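Local structure of protein Niban 2 (Homo sapiens, 7CTP) at residues G1-T6 / Q264-Q269; D10-H15 / A250-R255; G21-E26 / E242-E247. The protein may help to suppress apoptosis and may promote the invasion of melanoma cells. All blocks are in the same frame, centred on the assembly; numbering follows the deposited sequence.

Interaction 1 of 3, residues G1-T6 / Q264-Q269; sequences GDVLST and QRQWIQ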
loop_
_atom_site.group_PDB
_atom_site.type_symbol
_atom_site.label_atom_id
_atom_site.label_comp_id
_atom_site.label_asym_id
_atom_site.label_seq_id
_atom_site.Cartn_x
_atom_site.Cartn_y
_atom_site.Cartn_z
ATOM N N GLY A 1 -26.830 6.315 29.896
ATOM C CA GLY A 1 -25.587 6.906 29.449
ATOM C C GLY A 1 -25.398 6.880 27.946
ATOM O O GLY A 1 -26.241 6.356 27.212
ATOM N N ASP A 2 -24.281 7.451 27.490
ATOM C CA ASP A 2 -24.003 7.544 26.066
ATOM C C ASP A 2 -23.730 6.155 25.488
ATOM O O ASP A 2 -23.717 5.141 26.194
ATOM C CB ASP A 2 -22.829 8.484 25.810
ATOM C CG ASP A 2 -21.534 7.982 26.411
ATOM O OD1 ASP A 2 -20.954 7.025 25.860
ATOM O OD2 ASP A 2 -21.104 8.537 27.443
ATOM N N VAL A 3 -23.512 6.123 24.173
ATOM C CA VAL A 3 -23.413 4.847 23.471
ATOM C C VAL A 3 -22.167 4.085 23.909
ATOM O O VAL A 3 -22.199 2.858 24.079
ATOM C CB VAL A 3 -23.440 5.077 21.948
ATOM C CG1 VAL A 3 -22.379 6.089 21.548
ATOM C CG2 VAL A 3 -23.248 3.758 21.207
ATOM N N LEU A 4 -21.053 4.792 24.101
ATOM C CA LEU A 4 -19.801 4.118 24.428
ATOM C C LEU A 4 -19.791 3.644 25.877
ATOM O O LEU A 4 -19.316 2.543 26.173
ATOM C CB LEU A 4 -18.617 5.048 24.148
ATOM C CG LEU A 4 -18.363 5.428 22.687
ATOM C CD1 LEU A 4 -17.084 6.225 22.547
ATOM C CD2 LEU A 4 -18.331 4.200 21.772
ATOM N N SER A 5 -20.329 4.449 26.794
ATOM C CA SER A 5 -20.336 4.040 28.193
ATOM C C SER A 5 -21.290 2.879 28.410
ATOM O O SER A 5 -21.055 2.037 29.284
ATOM C CB SER A 5 -20.713 5.213 29.093
ATOM O OG SER A 5 -21.997 5.706 28.753
ATOM N N THR A 6 -22.348 2.801 27.601
ATOM C CA THR A 6 -23.331 1.734 27.745
ATOM C C THR A 6 -22.818 0.422 27.172
ATOM O O THR A 6 -22.870 -0.617 27.839
ATOM C CB THR A 6 -24.637 2.125 27.062
ATOM O OG1 THR A 6 -25.113 3.354 27.622
ATOM C CG2 THR A 6 -25.685 1.028 27.267
ATOM N N GLN A 264 -26.965 2.879 12.441
ATOM C CA GLN A 264 -25.725 2.805 11.666
ATOM C C GLN A 264 -24.665 3.736 12.240
ATOM O O GLN A 264 -23.490 3.359 12.347
ATOM C CB GLN A 264 -25.994 3.138 10.189
ATOM C CG GLN A 264 -26.760 2.059 9.429
ATOM C CD GLN A 264 -27.475 2.591 8.180
ATOM O OE1 GLN A 264 -27.149 3.662 7.663
ATOM N NE2 GLN A 264 -28.457 1.838 7.702
ATOM N N ARG A 265 -25.070 4.940 12.660
ATOM C CA ARG A 265 -24.120 5.905 13.208
ATOM C C ARG A 265 -23.584 5.455 14.566
ATOM O O ARG A 265 -22.404 5.661 14.876
ATOM C CB ARG A 265 -24.776 7.280 13.318
ATOM C CG ARG A 265 -23.818 8.397 13.711
ATOM C CD ARG A 265 -24.452 9.351 14.714
ATOM N NE ARG A 265 -24.483 8.768 16.053
ATOM C CZ ARG A 265 -24.426 9.472 17.180
ATOM N NH1 ARG A 265 -24.462 8.858 18.353
ATOM N NH2 ARG A 265 -24.319 10.788 17.139
ATOM N N GLN A 266 -24.439 4.849 15.392
ATOM C CA GLN A 266 -23.969 4.335 16.673
ATOM C C GLN A 266 -22.942 3.235 16.472
ATOM O O GLN A 266 -21.941 3.167 17.199
ATOM C CB GLN A 266 -25.143 3.826 17.503
ATOM C CG GLN A 266 -26.062 4.930 17.936
ATOM C CD GLN A 266 -27.313 4.397 18.575
ATOM O OE1 GLN A 266 -28.421 4.787 18.213
ATOM N NE2 GLN A 266 -27.145 3.491 19.528
ATOM N N TRP A 267 -23.157 2.363 15.483
ATOM C CA TRP A 267 -22.177 1.306 15.252
ATOM C C TRP A 267 -20.835 1.891 14.816
ATOM O O TRP A 267 -19.772 1.412 15.237
ATOM C CB TRP A 267 -22.675 0.292 14.221
ATOM C CG TRP A 267 -21.543 -0.590 13.831
ATOM C CD1 TRP A 267 -20.835 -0.553 12.665
ATOM C CD2 TRP A 267 -20.907 -1.569 14.655
ATOM N NE1 TRP A 267 -19.817 -1.472 12.699
ATOM C CE2 TRP A 267 -19.838 -2.113 13.909
ATOM C CE3 TRP A 267 -21.148 -2.053 15.944
ATOM C CZ2 TRP A 267 -19.010 -3.122 14.409
ATOM C CZ3 TRP A 267 -20.323 -3.064 16.442
ATOM C CH2 TRP A 267 -19.265 -3.583 15.675
ATOM N N ILE A 268 -20.864 2.937 13.981
ATOM C CA ILE A 268 -19.623 3.580 13.549
ATOM C C ILE A 268 -18.859 4.123 14.750
ATOM O O ILE A 268 -17.629 4.005 14.829
ATOM C CB ILE A 268 -19.926 4.687 12.516
ATOM C CG1 ILE A 268 -20.370 4.066 11.187
ATOM C CG2 ILE A 268 -18.693 5.586 12.323
ATOM C CD1 ILE A 268 -21.228 4.991 10.329
ATOM N N GLN A 269 -19.576 4.714 15.709
ATOM C CA GLN A 269 -18.928 5.239 16.909
ATOM C C GLN A 269 -18.315 4.119 17.744
ATOM O O GLN A 269 -17.190 4.248 18.246
ATOM C CB GLN A 269 -19.937 6.042 17.731
ATOM C CG GLN A 269 -19.318 6.809 18.891
ATOM C CD GLN A 269 -20.247 7.873 19.445
ATOM O OE1 GLN A 269 -21.456 7.859 19.188
ATOM N NE2 GLN A 269 -19.686 8.807 20.207
#

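Interaction 2 of 3, residues D10-H15 / A250-R255; sequences DARRQH and AELGPR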
loop_
_atom_site.group_PDB
_atom_site.type_symbol
_atom_site.label_atom_id
_atom_site.label_comp_id
_atom_site.label_asym_id
_atom_site.label_seq_id
_atom_site.Cartn_x
_atom_site.Cartn_y
_atom_site.Cartn_z
ATOM N N ASP A 10 -16.554 -1.672 31.074
ATOM C CA ASP A 10 -15.281 -2.304 31.405
ATOM C C ASP A 10 -15.298 -3.797 31.094
ATOM O O ASP A 10 -14.307 -4.341 30.595
ATOM C CB ASP A 10 -14.939 -2.067 32.873
ATOM C CG ASP A 10 -14.350 -0.691 33.118
ATOM O OD1 ASP A 10 -14.154 0.061 32.141
ATOM O OD2 ASP A 10 -14.083 -0.371 34.291
ATOM N N ALA A 11 -16.415 -4.473 31.370
ATOM C CA ALA A 11 -16.472 -5.915 31.139
ATOM C C ALA A 11 -16.338 -6.231 29.659
ATOM O O ALA A 11 -15.599 -7.144 29.269
ATOM C CB ALA A 11 -17.776 -6.495 31.691
ATOM N N ARG A 12 -17.058 -5.481 28.820
ATOM C CA ARG A 12 -16.997 -5.716 27.385
ATOM C C ARG A 12 -15.621 -5.377 26.837
ATOM O O ARG A 12 -15.083 -6.115 26.007
ATOM C CB ARG A 12 -18.081 -4.914 26.672
ATOM C CG ARG A 12 -17.957 -4.948 25.158
ATOM C CD ARG A 12 -18.613 -6.185 24.604
ATOM N NE ARG A 12 -20.070 -6.141 24.745
ATOM C CZ ARG A 12 -20.838 -7.212 24.919
ATOM N NH1 ARG A 12 -20.292 -8.419 24.978
ATOM N NH2 ARG A 12 -22.153 -7.078 25.044
ATOM N N ARG A 13 -15.025 -4.278 27.306
ATOM C CA ARG A 13 -13.674 -3.954 26.865
ATOM C C ARG A 13 -12.691 -5.046 27.266
ATOM O O ARG A 13 -11.784 -5.379 26.499
ATOM C CB ARG A 13 -13.248 -2.593 27.410
ATOM C CG ARG A 13 -14.020 -1.446 26.757
ATOM C CD ARG A 13 -13.501 -0.093 27.234
ATOM N NE ARG A 13 -14.178 1.013 26.558
ATOM C CZ ARG A 13 -13.655 1.720 25.556
ATOM N NH1 ARG A 13 -12.434 1.439 25.115
ATOM N NH2 ARG A 13 -14.350 2.711 25.001
ATOM N N GLN A 14 -12.877 -5.658 28.441
ATOM C CA GLN A 14 -11.951 -6.719 28.834
ATOM C C GLN A 14 -12.111 -7.944 27.937
ATOM O O GLN A 14 -11.119 -8.578 27.552
ATOM C CB GLN A 14 -12.156 -7.088 30.301
ATOM C CG GLN A 14 -11.208 -8.192 30.796
ATOM C CD GLN A 14 -9.743 -7.827 30.628
ATOM O OE1 GLN A 14 -8.943 -8.626 30.132
ATOM N NE2 GLN A 14 -9.382 -6.617 31.044
ATOM N N HIS A 15 -13.348 -8.274 27.572
ATOM C CA HIS A 15 -13.562 -9.400 26.670
ATOM C C HIS A 15 -12.916 -9.130 25.316
ATOM O O HIS A 15 -12.251 -10.006 24.743
ATOM C CB HIS A 15 -15.059 -9.666 26.509
ATOM C CG HIS A 15 -15.695 -10.299 27.711
ATOM N ND1 HIS A 15 -15.176 -11.419 28.329
ATOM C CD2 HIS A 15 -16.819 -9.977 28.396
ATOM C CE1 HIS A 15 -15.950 -11.753 29.349
ATOM N NE2 HIS A 15 -16.954 -10.895 29.411
ATOM N N ALA A 250 -22.898 -8.751 15.763
ATOM C CA ALA A 250 -24.014 -9.649 16.051
ATOM C C ALA A 250 -24.503 -9.481 17.484
ATOM O O ALA A 250 -25.701 -9.625 17.761
ATOM C CB ALA A 250 -23.609 -11.100 15.785
ATOM N N GLU A 251 -23.596 -9.169 18.408
ATOM C CA GLU A 251 -23.969 -9.059 19.813
ATOM C C GLU A 251 -24.546 -7.684 20.138
ATOM O O GLU A 251 -25.574 -7.576 20.816
ATOM C CB GLU A 251 -22.755 -9.349 20.694
ATOM C CG GLU A 251 -23.041 -9.279 22.189
ATOM C CD GLU A 251 -22.028 -10.052 23.001
ATOM O OE1 GLU A 251 -20.826 -9.977 22.667
ATOM O OE2 GLU A 251 -22.429 -10.732 23.971
ATOM N N LEU A 252 -23.900 -6.622 19.657
ATOM C CA LEU A 252 -24.298 -5.269 20.026
ATOM C C LEU A 252 -25.388 -4.695 19.132
ATOM O O LEU A 252 -26.168 -3.847 19.589
ATOM C CB LEU A 252 -23.083 -4.341 19.985
ATOM C CG LEU A 252 -22.044 -4.609 21.071
ATOM C CD1 LEU A 252 -20.963 -3.545 21.026
ATOM C CD2 LEU A 252 -22.690 -4.641 22.451
ATOM N N GLY A 253 -25.442 -5.117 17.871
ATOM C CA GLY A 253 -26.407 -4.606 16.918
ATOM C C GLY A 253 -27.829 -4.594 17.450
ATOM O O GLY A 253 -28.503 -3.559 17.435
ATOM N N PRO A 254 -28.312 -5.740 17.952
ATOM C CA PRO A 254 -29.689 -5.782 18.480
ATOM C C PRO A 254 -29.908 -4.917 19.706
ATOM O O PRO A 254 -31.065 -4.703 20.094
ATOM C CB PRO A 254 -29.893 -7.265 18.813
ATOM C CG PRO A 254 -28.909 -7.987 17.941
ATOM C CD PRO A 254 -27.713 -7.086 17.919
ATOM N N ARG A 255 -28.851 -4.418 20.331
ATOM C CA ARG A 255 -28.978 -3.536 21.482
ATOM C C ARG A 255 -29.048 -2.066 21.096
ATOM O O ARG A 255 -29.377 -1.233 21.946
ATOM C CB ARG A 255 -27.811 -3.779 22.448
ATOM C CG ARG A 255 -27.706 -5.234 22.913
ATOM C CD ARG A 255 -26.370 -5.512 23.576
ATOM N NE ARG A 255 -26.145 -6.941 23.774
ATOM C CZ ARG A 255 -25.962 -7.500 24.964
ATOM N NH1 ARG A 255 -25.976 -6.737 26.048
ATOM N NH2 ARG A 255 -25.755 -8.808 25.073
#

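Interaction 3 of 3, residues G21-E26 / E242-E247; sequences GKILTE and EELGPE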
loop_
_atom_site.group_PDB
_atom_site.type_symbol
_atom_site.label_atom_id
_atom_site.label_comp_id
_atom_site.label_asym_id
_atom_site.label_seq_id
_atom_site.Cartn_x
_atom_site.Cartn_y
_atom_site.Cartn_z
ATOM N N GLY A 21 -5.933 -10.192 22.241
ATOM C CA GLY A 21 -4.658 -10.753 22.654
ATOM C C GLY A 21 -4.418 -12.134 22.076
ATOM O O GLY A 21 -3.291 -12.479 21.711
ATOM N N LYS A 22 -5.476 -12.936 21.974
ATOM C CA LYS A 22 -5.340 -14.267 21.391
ATOM C C LYS A 22 -5.010 -14.186 19.906
ATOM O O LYS A 22 -4.184 -14.960 19.407
ATOM C CB LYS A 22 -6.614 -15.068 21.640
ATOM C CG LYS A 22 -6.828 -15.308 23.130
ATOM C CD LYS A 22 -8.073 -16.118 23.437
ATOM C CE LYS A 22 -8.264 -16.215 24.949
ATOM N NZ LYS A 22 -9.554 -16.880 25.304
ATOM N N ILE A 23 -5.635 -13.246 19.185
ATOM C CA ILE A 23 -5.301 -13.036 17.776
ATOM C C ILE A 23 -3.857 -12.582 17.627
ATOM O O ILE A 23 -3.123 -13.063 16.758
ATOM C CB ILE A 23 -6.263 -12.024 17.134
ATOM C CG1 ILE A 23 -7.653 -12.626 16.995
ATOM C CG2 ILE A 23 -5.739 -11.580 15.759
ATOM C CD1 ILE A 23 -8.732 -11.567 16.808
ATOM N N LEU A 24 -3.432 -11.624 18.456
ATOM C CA LEU A 24 -2.070 -11.122 18.320
ATOM C C LEU A 24 -1.050 -12.212 18.612
ATOM O O LEU A 24 -0.024 -12.301 17.925
ATOM C CB LEU A 24 -1.857 -9.921 19.234
ATOM C CG LEU A 24 -2.687 -8.711 18.808
ATOM C CD1 LEU A 24 -2.699 -7.693 19.951
ATOM C CD2 LEU A 24 -2.138 -8.080 17.527
ATOM N N THR A 25 -1.314 -13.051 19.624
ATOM C CA THR A 25 -0.409 -14.161 19.932
ATOM C C THR A 25 -0.248 -15.086 18.735
ATOM O O THR A 25 0.875 -15.453 18.362
ATOM C CB THR A 25 -0.917 -14.943 21.147
ATOM O OG1 THR A 25 -0.822 -14.123 22.318
ATOM C CG2 THR A 25 -0.108 -16.232 21.354
ATOM N N GLU A 26 -1.364 -15.471 18.111
ATOM C CA GLU A 26 -1.284 -16.361 16.958
ATOM C C GLU A 26 -0.559 -15.693 15.798
ATOM O O GLU A 26 0.305 -16.311 15.160
ATOM C CB GLU A 26 -2.676 -16.831 16.533
ATOM C CG GLU A 26 -2.612 -18.021 15.564
ATOM C CD GLU A 26 -3.966 -18.436 15.013
ATOM O OE1 GLU A 26 -3.984 -19.144 13.977
ATOM O OE2 GLU A 26 -5.000 -18.054 15.609
ATOM N N GLU A 242 -11.242 -7.172 11.392
ATOM C CA GLU A 242 -11.887 -8.067 10.434
ATOM C C GLU A 242 -12.385 -9.328 11.126
ATOM O O GLU A 242 -13.495 -9.804 10.859
ATOM C CB GLU A 242 -10.918 -8.417 9.305
ATOM C CG GLU A 242 -11.420 -9.509 8.353
ATOM C CD GLU A 242 -10.381 -9.906 7.309
ATOM O OE1 GLU A 242 -9.213 -10.172 7.666
ATOM O OE2 GLU A 242 -10.746 -9.940 6.117
ATOM N N GLU A 243 -11.593 -9.858 12.046
ATOM C CA GLU A 243 -11.947 -11.107 12.698
ATOM C C GLU A 243 -13.018 -10.904 13.765
ATOM O O GLU A 243 -13.958 -11.704 13.866
ATOM C CB GLU A 243 -10.692 -11.742 13.297
ATOM C CG GLU A 243 -10.903 -13.148 13.817
ATOM C CD GLU A 243 -9.612 -13.912 14.007
ATOM O OE1 GLU A 243 -8.645 -13.678 13.245
ATOM O OE2 GLU A 243 -9.570 -14.759 14.924
ATOM N N LEU A 244 -12.905 -9.839 14.559
ATOM C CA LEU A 244 -13.794 -9.650 15.702
ATOM C C LEU A 244 -15.077 -8.909 15.366
ATOM O O LEU A 244 -16.066 -9.062 16.090
ATOM C CB LEU A 244 -13.074 -8.885 16.813
ATOM C CG LEU A 244 -11.885 -9.586 17.449
ATOM C CD1 LEU A 244 -11.488 -8.888 18.741
ATOM C CD2 LEU A 244 -12.216 -11.058 17.709
ATOM N N GLY A 245 -15.076 -8.102 14.302
ATOM C CA GLY A 245 -16.216 -7.293 13.918
ATOM C C GLY A 245 -17.544 -8.024 13.827
ATOM O O GLY A 245 -18.546 -7.595 14.419
ATOM N N PRO A 246 -17.592 -9.131 13.072
ATOM C CA PRO A 246 -18.875 -9.834 12.900
ATOM C C PRO A 246 -19.555 -10.232 14.197
ATOM O O PRO A 246 -20.749 -9.957 14.371
ATOM C CB PRO A 246 -18.479 -11.058 12.067
ATOM C CG PRO A 246 -17.350 -10.580 11.250
ATOM C CD PRO A 246 -16.557 -9.684 12.176
ATOM N N GLU A 247 -18.841 -10.888 15.116
ATOM C CA GLU A 247 -19.512 -11.323 16.337
ATOM C C GLU A 247 -19.817 -10.131 17.243
ATOM O O GLU A 247 -20.835 -10.125 17.937
ATOM C CB GLU A 247 -18.686 -12.394 17.057
ATOM C CG GLU A 247 -17.438 -11.874 17.694
ATOM C CD GLU A 247 -16.503 -12.959 18.237
ATOM O OE1 GLU A 247 -16.816 -13.528 19.309
ATOM O OE2 GLU A 247 -15.437 -13.207 17.623
#

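Interaction 1 of 3, residues G1-T6 / Q264-Q269
Q266 meets V3 through its first side-chain carbon alone: V3 CG2 lies 4.2 Å from Q266 CB, a loose apolar touch made by the CB methylene at the root of the glutamine. One turn on, Q269 carries most of the contact. Its CG stands anti to the backbone N (chi1 -171°) and the chain then runs out extended, which brings the amide across the valine. There V3 CG1 comes within 3.1 Å of Q269 OE1, a very close meeting of methyl and amide oxygen without a hydrogen bond. The valine divides its methyls: CG1, placed between its own backbone N and carbonyl carbon (chi1 53°), faces Q269, while CG2, anti to N, faces Q266. L4 adds its CD2 methyl, 4.0 Å from Q269 CG and 3.7 Å from Q269 O. Farther along the same helix, I270 also touches V3 and A273 touches L4, both apolar neighbours for the valine and leucine. V3 and L4 directly follow D2, the N-cap residue, whose OD1 accepts from S5 N (2.8 Å) and more weakly from L4 N. This is an N-capped first helical turn laid against a long helix at the protein surface.

Interaction 2 of 3, residues D10-H15 / A250-R255
R12 and E251 form the centre of a small salt-bridge network, completed by R255, which joins the start of helix 10-48 to the last part of helix 232-252 and the 3-10 turn 253-255 beyond it. R12 and E251 approach from opposite directions, and R12 NH1 stands 2.8 Å from E251 OE1. The carboxylate is not laid flat along the guanidinium, since the two planes are turned 47° apart. R12 NH1 is also nearer to OE1 than to E251 OE2, which is 3.3 Å away. E251 is extended beyond CG, as suits a residue that must carry its charge out from the helix, whereas R12 leaves its backbone with CG opposite N and then bends at chi2 and chi3, curling its guanidinium between glutamate and leucine. R255 belongs to the same cluster, but its own link to E251 is long and purely electrostatic: R255 NH2 is 4.0 Å from E251 OE2, which lies well out of the guanidinium plane. The shared carboxylate probably offsets the closeness of the two arginines.

Van der Waals packing adds a leucine methyl against the guanidinium. L252 slides past R12 in the opposite direction, and L252 CD2 is 3.6 Å from R12 NH2. L252 is buried and also touches I270 of helix 260-337, which suits an aliphatic residue.

The hydrogen bonds fix R255 and the backbone. R12 N donates to D9 OD1 at the start of its helix, and R255 NE donates to E251 O over 3.1 Å, with an angle of 143° at the hydrogen and the oxygen close to the guanidinium plane. Held in this way, R255 offers one face to the edge of the R12 guanidinium, and R12 NH2 sits 3.8 Å above that face, over its centre.

Interaction 3 of 3, residues G21-E26 / E242-E247
I23 reaches across to L244 and E243 with one branch. Its CG1 stands anti to the carbonyl carbon (chi1 -70°), and the chain goes on nearly straight at chi2, which carries CD1 outward until it meets L244 CD2 tip to tip at 3.6 Å. Two branched aliphatic residues of this size can meet between buried helix faces without any polar group to satisfy. E243 differs: its CG is anti to the backbone N and the chain stays extended, running past the isoleucine from the opposite direction. Its CB and CG pack against I23 CD1, the end of the branch, with E243 CG 4.0 Å from I23 CD1, while E243 OE2 comes to 3.5 Å from I23 CG1. The carboxylate is drawn to Y215, whose hydroxyl is hydrogen-bonded to E243 OE1, so a charged residue can have its aliphatic stem in the contact and its polar end served from a third helix. Y215, on helix 204-218, also touches I23 and E26, while K19 and T20, a turn back on helix 10-48, touch L244. Helix 260-337 covers L24 through Q281, A282 and R285; helix 10-48 thus lies beside helix 232-252, helix 204-218 and helix 260-337.

Overall arrangement
From the N terminus the chain first forms helix 3-7, which interaction 1 pins to helix 260-337, closing the widest loop, of 257 residues. Helix 10-48 follows at once and meets helix 232-252 twice: near its start in interaction 2, and farther along in interaction 3. Because the first segments run forward (1-6, 10-15, 21-26) while their partners run backward (264-269, 250-255, 242-247), the closures nest without crossing, interaction 3 innermost. All seven strands of the antiparallel sheet lie within even that loop, as does the PH domain region. W267 packs on G245 to join interactions 1 and 3. Together they tie the N-terminal helices to the helical part after the sheet, all within the N-terminal portion of a longer protein.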